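PDB 6SLN: RagA protein from Porphyromonas gingivalis, which probably acts as a TonB-dependent receptor that takes up nutrients across the outer membrane, through a large beta-barrel occupied by an internal plug domain. Local coordinates for residues Glu112-Asn117 with Tyr955-Asn960; Gly136-Val141 with Glu342-Lys347; Gly226-Leu231 with Ser986-Ala991; Thr308-Gln313 with Asp335-Ala340. All blocks are in the same frame, centred on the assembly; numbering follows the deposited sequence.

Interaction 1: Glu112-Asn117 with Tyr955-Asn960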
loop_
_atom_site.group_PDB
_atom_site.type_symbol
_atom_site.label_atom_id
_atom_site.label_comp_id
_atom_site.label_asym_id
_atom_site.label_seq_id
_atom_site.Cartn_x
_atom_site.Cartn_y
_atom_site.Cartn_z
ATOM N N GLU A 112 9.827 -31.852 17.352
ATOM C CA GLU A 112 9.172 -32.417 16.173
ATOM C C GLU A 112 7.703 -32.750 16.397
ATOM O O GLU A 112 7.362 -33.897 16.701
ATOM C CB GLU A 112 9.915 -33.674 15.697
ATOM C CG GLU A 112 11.361 -33.456 15.232
ATOM C CD GLU A 112 11.482 -33.184 13.728
ATOM O OE1 GLU A 112 11.623 -31.995 13.361
ATOM O OE2 GLU A 112 11.431 -34.150 12.921
ATOM N N LYS A 113 6.822 -31.766 16.252
ATOM C CA LYS A 113 5.408 -32.015 16.476
ATOM C C LYS A 113 4.608 -31.465 15.305
ATOM O O LYS A 113 4.944 -30.415 14.755
ATOM C CB LYS A 113 4.928 -31.397 17.807
ATOM C CG LYS A 113 5.550 -32.061 19.054
ATOM C CD LYS A 113 4.587 -32.185 20.235
ATOM C CE LYS A 113 4.642 -33.582 20.886
ATOM N NZ LYS A 113 5.948 -33.912 21.533
ATOM N N PRO A 114 3.566 -32.153 14.893
ATOM C CA PRO A 114 2.983 -31.859 13.582
ATOM C C PRO A 114 2.034 -30.677 13.579
ATOM O O PRO A 114 1.151 -30.617 12.715
ATOM C CB PRO A 114 2.248 -33.157 13.236
ATOM C CG PRO A 114 1.852 -33.726 14.568
ATOM C CD PRO A 114 2.897 -33.283 15.567
ATOM N N VAL A 115 2.185 -29.739 14.515
ATOM C CA VAL A 115 1.481 -28.467 14.414
ATOM C C VAL A 115 2.451 -27.324 14.693
ATOM O O VAL A 115 3.456 -27.490 15.394
ATOM C CB VAL A 115 0.265 -28.381 15.358
ATOM C CG1 VAL A 115 -0.936 -29.107 14.752
ATOM C CG2 VAL A 115 0.616 -28.920 16.730
ATOM N N ALA A 116 2.144 -26.153 14.123
ATOM C CA ALA A 116 2.953 -24.965 14.364
ATOM C C ALA A 116 2.720 -24.383 15.743
ATOM O O ALA A 116 3.559 -23.620 16.231
ATOM C CB ALA A 116 2.650 -23.892 13.325
ATOM N N ASN A 117 1.598 -24.723 16.373
ATOM C CA ASN A 117 1.167 -24.124 17.634
ATOM C C ASN A 117 1.873 -24.858 18.769
ATOM O O ASN A 117 1.388 -25.865 19.282
ATOM C CB ASN A 117 -0.354 -24.186 17.727
ATOM C CG ASN A 117 -0.874 -23.833 19.094
ATOM O OD1 ASN A 117 -1.867 -24.393 19.539
ATOM N ND2 ASN A 117 -0.217 -22.898 19.767
ATOM N N TYR A 955 10.472 -43.310 14.066
ATOM C CA TYR A 955 9.378 -43.238 15.018
ATOM C C TYR A 955 8.046 -43.198 14.293
ATOM O O TYR A 955 7.940 -42.727 13.154
ATOM C CB TYR A 955 9.477 -42.022 15.939
ATOM C CG TYR A 955 9.412 -40.671 15.244
ATOM C CD1 TYR A 955 8.194 -40.097 14.879
ATOM C CD2 TYR A 955 10.575 -39.952 14.983
ATOM C CE1 TYR A 955 8.147 -38.846 14.257
ATOM C CE2 TYR A 955 10.536 -38.712 14.373
ATOM C CZ TYR A 955 9.327 -38.161 14.009
ATOM O OH TYR A 955 9.317 -36.924 13.400
ATOM N N LEU A 956 7.029 -43.682 14.992
ATOM C CA LEU A 956 5.641 -43.609 14.565
ATOM C C LEU A 956 4.876 -42.797 15.601
ATOM O O LEU A 956 4.965 -43.074 16.802
ATOM C CB LEU A 956 5.055 -45.012 14.430
ATOM C CG LEU A 956 4.267 -45.346 13.177
ATOM C CD1 LEU A 956 4.934 -44.705 11.982
ATOM C CD2 LEU A 956 4.185 -46.866 13.040
ATOM N N MET A 957 4.127 -41.799 15.148
ATOM C CA MET A 957 3.580 -40.828 16.081
ATOM C C MET A 957 2.124 -40.508 15.765
ATOM O O MET A 957 1.725 -40.444 14.599
ATOM C CB MET A 957 4.410 -39.542 16.069
ATOM C CG MET A 957 4.170 -38.703 17.285
ATOM S SD MET A 957 4.486 -37.012 16.920
ATOM C CE MET A 957 3.266 -36.783 15.663
ATOM N N ALA A 958 1.336 -40.298 16.819
ATOM C CA ALA A 958 -0.033 -39.814 16.711
ATOM C C ALA A 958 -0.243 -38.634 17.657
ATOM O O ALA A 958 0.274 -38.629 18.781
ATOM C CB ALA A 958 -1.035 -40.933 17.034
ATOM N N ARG A 959 -0.991 -37.627 17.205
ATOM C CA ARG A 959 -1.389 -36.505 18.053
ATOM C C ARG A 959 -2.907 -36.475 18.143
ATOM O O ARG A 959 -3.589 -36.584 17.116
ATOM C CB ARG A 959 -0.883 -35.145 17.535
ATOM C CG ARG A 959 -1.273 -33.965 18.468
ATOM C CD ARG A 959 -0.853 -32.561 17.945
ATOM N NE ARG A 959 -1.960 -31.922 17.247
ATOM C CZ ARG A 959 -2.671 -30.919 17.737
ATOM N NH1 ARG A 959 -2.360 -30.440 18.923
ATOM N NH2 ARG A 959 -3.689 -30.397 17.048
ATOM N N ASN A 960 -3.423 -36.312 19.373
ATOM C CA ASN A 960 -4.865 -36.339 19.655
ATOM C C ASN A 960 -5.516 -37.636 19.166
ATOM O O ASN A 960 -6.636 -37.634 18.650
ATOM C CB ASN A 960 -5.573 -35.124 19.056
ATOM C CG ASN A 960 -5.241 -33.834 19.780
ATOM O OD1 ASN A 960 -4.732 -33.848 20.902
ATOM N ND2 ASN A 960 -5.527 -32.707 19.134
#
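The methyl end of Met-957 reaches the CG-CD edge of the Pro-114 ring at the apolar centre of this contact, where a loop of the plug domain lies against the inward-pointing side chains of barrel strand 951-964. CE of Met-957 sits 3.5 Å from CD of Pro-114 and is as near to its CG. The last torsion of the methionine bends it there (chi3 61°) after a nearly extended run. The same proline also packs on Gln-988 and Val-990 of the next strand.

A second apolar surface meets a charged group. Val-115 crosses the side chain of Arg-959 at about a right angle and lays its CG1 methyl over one face of the guanidinium, off centre, with CG1 3.8 Å from NH2 of Arg-959. The opposite face is covered by the amide ND2 of Asn-960. The edge of the guanidinium is left to polar partners: Asp-120 of the plug forms a salt bridge with NH1, and NE donates to Gln-988.

At the other end the approach is polar but loose. The carboxylate oxygen OE2 of Glu-112 comes 3.5 Å from the phenol OH of Tyr-955, with the carboxylate and ring planes nearly perpendicular, 87° apart.

The two segments thus touch by van der Waals packing, without hydrogen bonds between them. Directional attachment comes from bonds to residues beyond the two segments, among them the bond from Ala-116 N to Gln-336 and the Asp-120 salt bridge of Arg-959, whose guanidinium is sandwiched between Val-115 and the amide of Asn-960.

Interaction 2: Gly136-Val141 with Glu342-Lys347; sequences GDPTAV and EPANFK
Pro-138 makes the largest single contribution to the contact, its ring lying along the backbone of Ala-344 to Phe-346 where strand 345-360 of the barrel begins. CD of Pro-138 meets the methyl CB of Ala-344 at 3.6 Å, and its CG sits 3.8 Å from CA of Asn-345. Further along the strand, CB of Pro-138 reaches CB of Phe-346, a looser pair at 4.5 Å. The proline also touches Gln-336 on the preceding strand.

A methyl group meets an aromatic ring next to it. CG2 of Thr-139 comes to the edge of the Phe-346 ring, near its plane, 4.1 Å from CD2 of Phe-346. With CG anti to the backbone N (chi1 -167°), the phenyl group is swung along the plug, where it also packs on Ala-116 and on helix 169-173.

Polar interactions stay within the plug loop or lead to a third part of the chain. OD1 of Asp-137 accepts the backbone N of Thr-139 at 2.8 Å, an Asx turn, and the hydroxyl OG1 of Thr-139 at 2.6 Å from above the carboxylate plane. A type I beta turn from Asp-137 to Ala-140 overlaps it. The second carboxylate oxygen, OD2, takes the backbone N of Ala-379, while Thr-139 OG1 is also hydrogen-bonded to Ser-378.

The turn meets residues 342-347 by van der Waals contact, without hydrogen bonds. The polar groups of Asp-137 and Thr-139 are engaged inside the loop and toward Ser-378 and Ala-379, after strand 363-377, which leaves shape fit as the link to the start of strand 345-360.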
loop_
_atom_site.group_PDB
_atom_site.type_symbol
_atom_site.label_atom_id
_atom_site.label_comp_id
_atom_site.label_asym_id
_atom_site.label_seq_id
_atom_site.Cartn_x
_atom_site.Cartn_y
_atom_site.Cartn_z
ATOM N N GLY A 136 -8.783 -25.879 15.261
ATOM C CA GLY A 136 -7.805 -26.747 14.641
ATOM C C GLY A 136 -7.157 -26.143 13.434
ATOM O O GLY A 136 -6.325 -26.775 12.780
ATOM N N ASP A 137 -7.554 -24.921 13.117
ATOM C CA ASP A 137 -6.927 -24.156 12.058
ATOM C C ASP A 137 -5.404 -24.129 12.254
ATOM O O ASP A 137 -4.934 -23.801 13.351
ATOM C CB ASP A 137 -7.515 -22.750 12.080
ATOM C CG ASP A 137 -7.022 -21.893 10.957
ATOM O OD1 ASP A 137 -5.777 -21.689 10.864
ATOM O OD2 ASP A 137 -7.893 -21.392 10.201
ATOM N N PRO A 138 -4.615 -24.468 11.231
ATOM C CA PRO A 138 -3.156 -24.561 11.432
ATOM C C PRO A 138 -2.528 -23.274 11.924
ATOM O O PRO A 138 -1.444 -23.325 12.515
ATOM C CB PRO A 138 -2.621 -24.940 10.044
ATOM C CG PRO A 138 -3.792 -25.390 9.284
ATOM C CD PRO A 138 -4.997 -24.697 9.833
ATOM N N THR A 139 -3.166 -22.124 11.701
ATOM C CA THR A 139 -2.649 -20.857 12.196
ATOM C C THR A 139 -3.276 -20.457 13.520
ATOM O O THR A 139 -3.210 -19.286 13.903
ATOM C CB THR A 139 -2.863 -19.735 11.178
ATOM O OG1 THR A 139 -4.262 -19.554 10.952
ATOM C CG2 THR A 139 -2.189 -20.067 9.874
ATOM N N ALA A 140 -3.896 -21.395 14.221
ATOM C CA ALA A 140 -4.480 -21.072 15.511
ATOM C C ALA A 140 -3.407 -21.096 16.595
ATOM O O ALA A 140 -2.535 -21.976 16.617
ATOM C CB ALA A 140 -5.606 -22.040 15.861
ATOM N N VAL A 141 -3.487 -20.117 17.495
ATOM C CA VAL A 141 -2.574 -19.976 18.625
ATOM C C VAL A 141 -3.293 -20.400 19.905
ATOM O O VAL A 141 -4.446 -20.014 20.131
ATOM C CB VAL A 141 -2.073 -18.530 18.727
ATOM C CG1 VAL A 141 -0.840 -18.496 19.511
ATOM C CG2 VAL A 141 -1.830 -17.983 17.352
ATOM N N GLU A 342 -11.909 -25.247 3.094
ATOM C CA GLU A 342 -11.518 -23.851 3.243
ATOM C C GLU A 342 -10.024 -23.789 3.538
ATOM O O GLU A 342 -9.565 -24.296 4.572
ATOM C CB GLU A 342 -12.315 -23.192 4.359
ATOM C CG GLU A 342 -12.945 -21.895 3.973
ATOM C CD GLU A 342 -13.613 -21.257 5.158
ATOM O OE1 GLU A 342 -13.133 -20.186 5.596
ATOM O OE2 GLU A 342 -14.600 -21.845 5.659
ATOM N N PRO A 343 -9.234 -23.234 2.630
ATOM C CA PRO A 343 -7.785 -23.412 2.716
ATOM C C PRO A 343 -7.225 -22.735 3.940
ATOM O O PRO A 343 -7.620 -21.622 4.294
ATOM C CB PRO A 343 -7.277 -22.752 1.437
ATOM C CG PRO A 343 -8.447 -22.861 0.511
ATOM C CD PRO A 343 -9.618 -22.568 1.382
ATOM N N ALA A 344 -6.320 -23.441 4.606
ATOM C CA ALA A 344 -5.616 -22.885 5.750
ATOM C C ALA A 344 -4.329 -23.670 5.912
ATOM O O ALA A 344 -4.278 -24.867 5.629
ATOM C CB ALA A 344 -6.458 -22.924 7.032
ATOM N N ASN A 345 -3.288 -22.980 6.356
ATOM C CA ASN A 345 -2.009 -23.649 6.465
ATOM C C ASN A 345 -1.017 -22.719 7.145
ATOM O O ASN A 345 -1.214 -21.501 7.230
ATOM C CB ASN A 345 -1.475 -24.067 5.099
ATOM C CG ASN A 345 -1.578 -22.965 4.093
ATOM O OD1 ASN A 345 -0.743 -22.077 4.060
ATOM N ND2 ASN A 345 -2.629 -22.995 3.278
ATOM N N PHE A 346 0.056 -23.328 7.622
ATOM C CA PHE A 346 1.204 -22.631 8.159
ATOM C C PHE A 346 2.413 -23.293 7.530
ATOM O O PHE A 346 2.676 -24.472 7.791
ATOM C CB PHE A 346 1.248 -22.736 9.677
ATOM C CG PHE A 346 2.207 -21.792 10.321
ATOM C CD1 PHE A 346 3.556 -22.080 10.364
ATOM C CD2 PHE A 346 1.760 -20.623 10.883
ATOM C CE1 PHE A 346 4.433 -21.219 10.956
ATOM C CE2 PHE A 346 2.630 -19.769 11.474
ATOM C CZ PHE A 346 3.970 -20.068 11.514
ATOM N N LYS A 347 3.118 -22.554 6.678
ATOM C CA LYS A 347 4.402 -22.987 6.150
ATOM C C LYS A 347 5.491 -22.083 6.715
ATOM O O LYS A 347 5.299 -20.869 6.836
ATOM C CB LYS A 347 4.431 -22.957 4.610
ATOM C CG LYS A 347 3.083 -23.198 3.932
ATOM C CD LYS A 347 3.252 -23.542 2.444
ATOM C CE LYS A 347 1.901 -23.721 1.744
ATOM N NZ LYS A 347 1.237 -22.410 1.478
#

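Interaction 3: Gly226-Leu231 with Ser986-Ala991; sequences GISQIL and SKQYVA
Ile-227 and Tyr-989 form a hydrogen-bonded pair in the antiparallel seam that closes the beta-barrel, joining its first strand, 218-230, to its last, 986-996. N of Ile-227 donates to O of Tyr-989 at 3.0 Å, and N of Tyr-989 returns a bond to O of Ile-227 at 3.2 Å. Two residues on, Gln-229 and Lys-987 repeat the exchange, N of Gln-229 to O of Lys-987 and N of Lys-987 to O of Gln-229, both at 2.9 Å. Between these pairs the backbone N-H groups turn away from the seam to the flanking strands: Ser-228 bonds with Ala-309 on one, Gln-988 with Arg-959 on the other. Weaker CA-H...O contacts supplement these bonds, as where CA of Gln-988 approaches O of Ile-227.

On the face that carries Ile-227, Gln-229, Lys-987 and Tyr-989, NZ of Lys-987 donates to OE1 of Gln-229 at 3.2 Å from above the amide plane. Its chain bends at chi3 (61°) to get there. NZ of Lys-987 also lies improbably close to OH of Tyr-989, so the exact geometry there is doubtful. The Gln-229 amide meets the edge of the tyrosine ring, their planes 63° apart.

The other face turns to the plug. There OE1 of Gln-988 is satisfied by NE of Arg-959, and CG of Gln-988 lies 3.2 Å from OG of Ser-228.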
loop_
_atom_site.group_PDB
_atom_site.type_symbol
_atom_site.label_atom_id
_atom_site.label_comp_id
_atom_site.label_asym_id
_atom_site.label_seq_id
_atom_site.Cartn_x
_atom_site.Cartn_y
_atom_site.Cartn_z
ATOM N N GLY A 226 3.196 -36.733 7.566
ATOM C CA GLY A 226 2.000 -37.247 8.194
ATOM C C GLY A 226 0.775 -36.565 7.640
ATOM O O GLY A 226 0.864 -35.663 6.804
ATOM N N ILE A 227 -0.387 -37.004 8.137
ATOM C CA ILE A 227 -1.673 -36.498 7.680
ATOM C C ILE A 227 -2.482 -36.008 8.873
ATOM O O ILE A 227 -2.263 -36.419 10.013
ATOM C CB ILE A 227 -2.474 -37.559 6.907
ATOM C CG1 ILE A 227 -2.513 -38.856 7.697
ATOM C CG2 ILE A 227 -1.848 -37.810 5.571
ATOM C CD1 ILE A 227 -3.754 -39.626 7.473
ATOM N N SER A 228 -3.442 -35.131 8.583
ATOM C CA SER A 228 -4.358 -34.576 9.570
ATOM C C SER A 228 -5.796 -34.930 9.200
ATOM O O SER A 228 -6.218 -34.705 8.061
ATOM C CB SER A 228 -4.198 -33.056 9.662
ATOM O OG SER A 228 -2.959 -32.702 10.256
ATOM N N GLN A 229 -6.547 -35.472 10.161
ATOM C CA GLN A 229 -7.960 -35.762 9.977
ATOM C C GLN A 229 -8.799 -35.103 11.067
ATOM O O GLN A 229 -8.302 -34.777 12.148
ATOM C CB GLN A 229 -8.212 -37.259 9.995
ATOM C CG GLN A 229 -7.183 -38.048 9.264
ATOM C CD GLN A 229 -7.415 -39.523 9.430
ATOM O OE1 GLN A 229 -8.183 -39.944 10.296
ATOM N NE2 GLN A 229 -6.761 -40.324 8.601
ATOM N N ILE A 230 -10.088 -34.910 10.768
ATOM C CA ILE A 230 -11.038 -34.396 11.758
ATOM C C ILE A 230 -11.241 -35.460 12.837
ATOM O O ILE A 230 -11.436 -36.643 12.534
ATOM C CB ILE A 230 -12.349 -33.982 11.060
ATOM C CG1 ILE A 230 -13.274 -33.197 11.979
ATOM C CG2 ILE A 230 -13.104 -35.161 10.563
ATOM C CD1 ILE A 230 -14.620 -32.904 11.316
ATOM N N LEU A 231 -11.118 -35.065 14.110
ATOM C CA LEU A 231 -10.846 -36.079 15.130
ATOM C C LEU A 231 -12.090 -36.752 15.689
ATOM O O LEU A 231 -11.957 -37.742 16.413
ATOM C CB LEU A 231 -10.026 -35.505 16.302
ATOM C CG LEU A 231 -10.264 -34.219 17.116
ATOM C CD1 LEU A 231 -11.639 -34.081 17.789
ATOM C CD2 LEU A 231 -9.177 -34.167 18.171
ATOM N N SER A 986 -7.337 -31.328 15.269
ATOM C CA SER A 986 -7.086 -32.398 14.323
ATOM C C SER A 986 -6.404 -33.567 15.012
ATOM O O SER A 986 -5.876 -33.452 16.122
ATOM C CB SER A 986 -6.228 -31.901 13.166
ATOM O OG SER A 986 -5.123 -31.177 13.667
ATOM N N LYS A 987 -6.444 -34.701 14.327
ATOM C CA LYS A 987 -5.801 -35.941 14.739
ATOM C C LYS A 987 -4.731 -36.231 13.701
ATOM O O LYS A 987 -5.031 -36.278 12.501
ATOM C CB LYS A 987 -6.838 -37.068 14.818
ATOM C CG LYS A 987 -6.311 -38.466 15.068
ATOM C CD LYS A 987 -7.470 -39.444 15.243
ATOM C CE LYS A 987 -8.344 -39.523 13.993
ATOM N NZ LYS A 987 -8.299 -40.870 13.351
ATOM N N GLN A 988 -3.490 -36.388 14.142
ATOM C CA GLN A 988 -2.378 -36.593 13.223
ATOM C C GLN A 988 -1.757 -37.973 13.380
ATOM O O GLN A 988 -1.574 -38.470 14.496
ATOM C CB GLN A 988 -1.293 -35.539 13.415
ATOM C CG GLN A 988 -1.610 -34.208 12.779
ATOM C CD GLN A 988 -1.923 -33.178 13.818
ATOM O OE1 GLN A 988 -1.123 -32.926 14.714
ATOM N NE2 GLN A 988 -3.109 -32.594 13.732
ATOM N N TYR A 989 -1.433 -38.579 12.245
ATOM C CA TYR A 989 -0.526 -39.714 12.170
ATOM C C TYR A 989 0.712 -39.258 11.419
ATOM O O TYR A 989 0.610 -38.761 10.290
ATOM C CB TYR A 989 -1.154 -40.902 11.446
ATOM C CG TYR A 989 -2.499 -41.303 11.959
ATOM C CD1 TYR A 989 -3.652 -40.734 11.435
ATOM C CD2 TYR A 989 -2.623 -42.256 12.953
ATOM C CE1 TYR A 989 -4.897 -41.098 11.891
ATOM C CE2 TYR A 989 -3.869 -42.626 13.418
ATOM C CZ TYR A 989 -5.003 -42.040 12.880
ATOM O OH TYR A 989 -6.253 -42.388 13.334
ATOM N N VAL A 990 1.870 -39.430 12.031
ATOM C CA VAL A 990 3.127 -39.070 11.402
ATOM C C VAL A 990 4.084 -40.241 11.529
ATOM O O VAL A 990 4.129 -40.925 12.560
ATOM C CB VAL A 990 3.724 -37.786 12.023
ATOM C CG1 VAL A 990 4.938 -37.305 11.226
ATOM C CG2 VAL A 990 2.666 -36.682 12.055
ATOM N N ALA A 991 4.813 -40.501 10.459
ATOM C CA ALA A 991 5.996 -41.331 10.526
ATOM C C ALA A 991 7.196 -40.408 10.363
ATOM O O ALA A 991 7.110 -39.376 9.687
ATOM C CB ALA A 991 5.964 -42.424 9.448
#

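Interaction 4: Thr308-Gln313 with Asp335-Ala340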
loop_
_atom_site.group_PDB
_atom_site.type_symbol
_atom_site.label_atom_id
_atom_site.label_comp_id
_atom_site.label_asym_id
_atom_site.label_seq_id
_atom_site.Cartn_x
_atom_site.Cartn_y
_atom_site.Cartn_z
ATOM N N THR A 308 -8.554 -35.013 4.269
ATOM C CA THR A 308 -7.300 -35.331 4.920
ATOM C C THR A 308 -6.240 -34.398 4.358
ATOM O O THR A 308 -6.194 -34.147 3.149
ATOM C CB THR A 308 -6.918 -36.789 4.684
ATOM O OG1 THR A 308 -7.978 -37.635 5.137
ATOM C CG2 THR A 308 -5.674 -37.142 5.454
ATOM N N ALA A 309 -5.413 -33.841 5.243
ATOM C CA ALA A 309 -4.416 -32.886 4.797
ATOM C C ALA A 309 -3.032 -33.345 5.229
ATOM O O ALA A 309 -2.880 -33.941 6.298
ATOM C CB ALA A 309 -4.705 -31.495 5.357
ATOM N N PRO A 310 -2.011 -33.105 4.415
ATOM C CA PRO A 310 -0.660 -33.540 4.779
ATOM C C PRO A 310 0.096 -32.497 5.592
ATOM O O PRO A 310 -0.132 -31.289 5.490
ATOM C CB PRO A 310 -0.008 -33.767 3.410
ATOM C CG PRO A 310 -0.700 -32.770 2.515
ATOM C CD PRO A 310 -2.087 -32.552 3.051
ATOM N N THR A 311 1.001 -32.995 6.437
ATOM C CA THR A 311 1.898 -32.161 7.230
ATOM C C THR A 311 3.301 -32.739 7.111
ATOM O O THR A 311 3.512 -33.919 7.411
ATOM C CB THR A 311 1.471 -32.106 8.703
ATOM O OG1 THR A 311 0.178 -31.492 8.818
ATOM C CG2 THR A 311 2.497 -31.323 9.534
ATOM N N SER A 312 4.259 -31.914 6.683
ATOM C CA SER A 312 5.611 -32.371 6.380
ATOM C C SER A 312 6.633 -31.390 6.943
ATOM O O SER A 312 6.409 -30.173 6.910
ATOM C CB SER A 312 5.796 -32.490 4.870
ATOM O OG SER A 312 5.375 -31.281 4.244
ATOM N N GLN A 313 7.761 -31.909 7.446
ATOM C CA GLN A 313 8.796 -31.034 7.983
ATOM C C GLN A 313 10.169 -31.698 7.917
ATOM O O GLN A 313 10.310 -32.902 8.167
ATOM C CB GLN A 313 8.476 -30.599 9.426
ATOM C CG GLN A 313 8.731 -31.634 10.535
ATOM C CD GLN A 313 8.192 -31.184 11.900
ATOM O OE1 GLN A 313 8.942 -30.696 12.750
ATOM N NE2 GLN A 313 6.885 -31.346 12.108
ATOM N N ASP A 335 5.428 -27.580 6.854
ATOM C CA ASP A 335 4.169 -27.266 6.199
ATOM C C ASP A 335 3.078 -28.078 6.863
ATOM O O ASP A 335 3.175 -29.305 6.928
ATOM C CB ASP A 335 4.225 -27.554 4.703
ATOM C CG ASP A 335 3.047 -26.969 3.963
ATOM O OD1 ASP A 335 2.117 -26.476 4.632
ATOM O OD2 ASP A 335 3.052 -26.992 2.714
ATOM N N GLN A 336 2.052 -27.396 7.360
ATOM C CA GLN A 336 0.886 -28.049 7.942
ATOM C C GLN A 336 -0.339 -27.579 7.180
ATOM O O GLN A 336 -0.715 -26.407 7.271
ATOM C CB GLN A 336 0.765 -27.733 9.429
ATOM C CG GLN A 336 -0.435 -28.378 10.099
ATOM C CD GLN A 336 -0.755 -27.746 11.430
ATOM O OE1 GLN A 336 0.067 -27.033 12.004
ATOM N NE2 GLN A 336 -1.958 -27.980 11.919
ATOM N N GLU A 337 -0.954 -28.485 6.430
ATOM C CA GLU A 337 -2.126 -28.141 5.636
ATOM C C GLU A 337 -3.385 -28.220 6.482
ATOM O O GLU A 337 -3.520 -29.096 7.348
ATOM C CB GLU A 337 -2.250 -29.068 4.425
ATOM C CG GLU A 337 -1.450 -28.618 3.212
ATOM C CD GLU A 337 -1.525 -27.102 3.005
ATOM O OE1 GLU A 337 -0.458 -26.493 2.743
ATOM O OE2 GLU A 337 -2.646 -26.523 3.106
ATOM N N GLY A 338 -4.303 -27.287 6.242
ATOM C CA GLY A 338 -5.549 -27.278 6.992
ATOM C C GLY A 338 -6.476 -28.388 6.534
ATOM O O GLY A 338 -6.605 -28.666 5.343
ATOM N N MET A 339 -7.137 -29.029 7.492
ATOM C CA MET A 339 -7.996 -30.141 7.103
ATOM C C MET A 339 -9.375 -29.687 6.642
ATOM O O MET A 339 -10.020 -30.406 5.875
ATOM C CB MET A 339 -8.128 -31.145 8.238
ATOM C CG MET A 339 -8.469 -30.543 9.550
ATOM S SD MET A 339 -9.080 -31.873 10.560
ATOM C CE MET A 339 -10.827 -31.655 10.284
ATOM N N ALA A 340 -9.860 -28.528 7.076
ATOM C CA ALA A 340 -11.050 -27.996 6.432
ATOM C C ALA A 340 -10.712 -27.653 4.992
ATOM O O ALA A 340 -9.582 -27.280 4.673
ATOM C CB ALA A 340 -11.574 -26.760 7.147
#
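Thr-311 and Gln-336 each place a carbon branch anti to their own backbone N, CG2 in the threonine (with OG1 at chi1 -63°) and CG in the glutamine (chi1 180°), and as a non-hydrogen-bonded pair the two lie side by side on one face, pointing the same way. The threonine hydroxyl OG1 is left beside its own backbone N, 3.4 Å from CG of Gln-336. Beyond CG the glutamine chain runs on extended, away from Thr-311, and carries OE1 to the plug. The backbone turns CB of Glu-337 toward the neighbouring strand, and the bend at chi2 (-41°) leads the carboxylate away. That CB lies 3.7 Å from CD of Pro-310 and 3.6 Å from CB of Ala-309.

The backbones belong to the antiparallel hairpin of strands 309-322 and 325-337, near the end away from its turn. Ser-312 and Asp-335 are a hydrogen-bonded pair, N of each donating to O of the other at 2.8 Å. A further bond, 3.1 Å from N of Glu-337 to O of Pro-310, prolongs the pairing, Pro-310 having no N-H of its own to give back.

After Glu-337 the second chain leaves the strand, yet Ala-309 stays covered: its CB is packed against the carbonyl oxygens of Glu-337 and Gly-338 and CB of Met-339, the last at 4.5 Å. The carboxylates of Asp-335 and Glu-337 bring OD1 and OE1 within 3.2 Å of each other. Such proximity could raise the pKa of one acid, although Lys-347 packs against both side chains and may offset the charge.

In the fold
From the N terminus, the plug supplies 112-117 and 136-141, the opening halves of interactions 1 and 2, before the first barrel strand, 218-230, opens interaction 3 at 226-231. Interaction 4 then opens at 308-313 and closes a short hairpin at 335-340, nested inside the loops of all three others. Interaction 2 closes next, at 342-347, within interaction 1, and it crosses interaction 3. Interaction 1 closes only at 955-960, and interaction 3 last, at 986-991, so these two cross as well. Interactions 3 and 4 join neighbouring barrel strands, the former shutting the barrel, whereas interactions 1 and 2 fasten the plug to its inner wall.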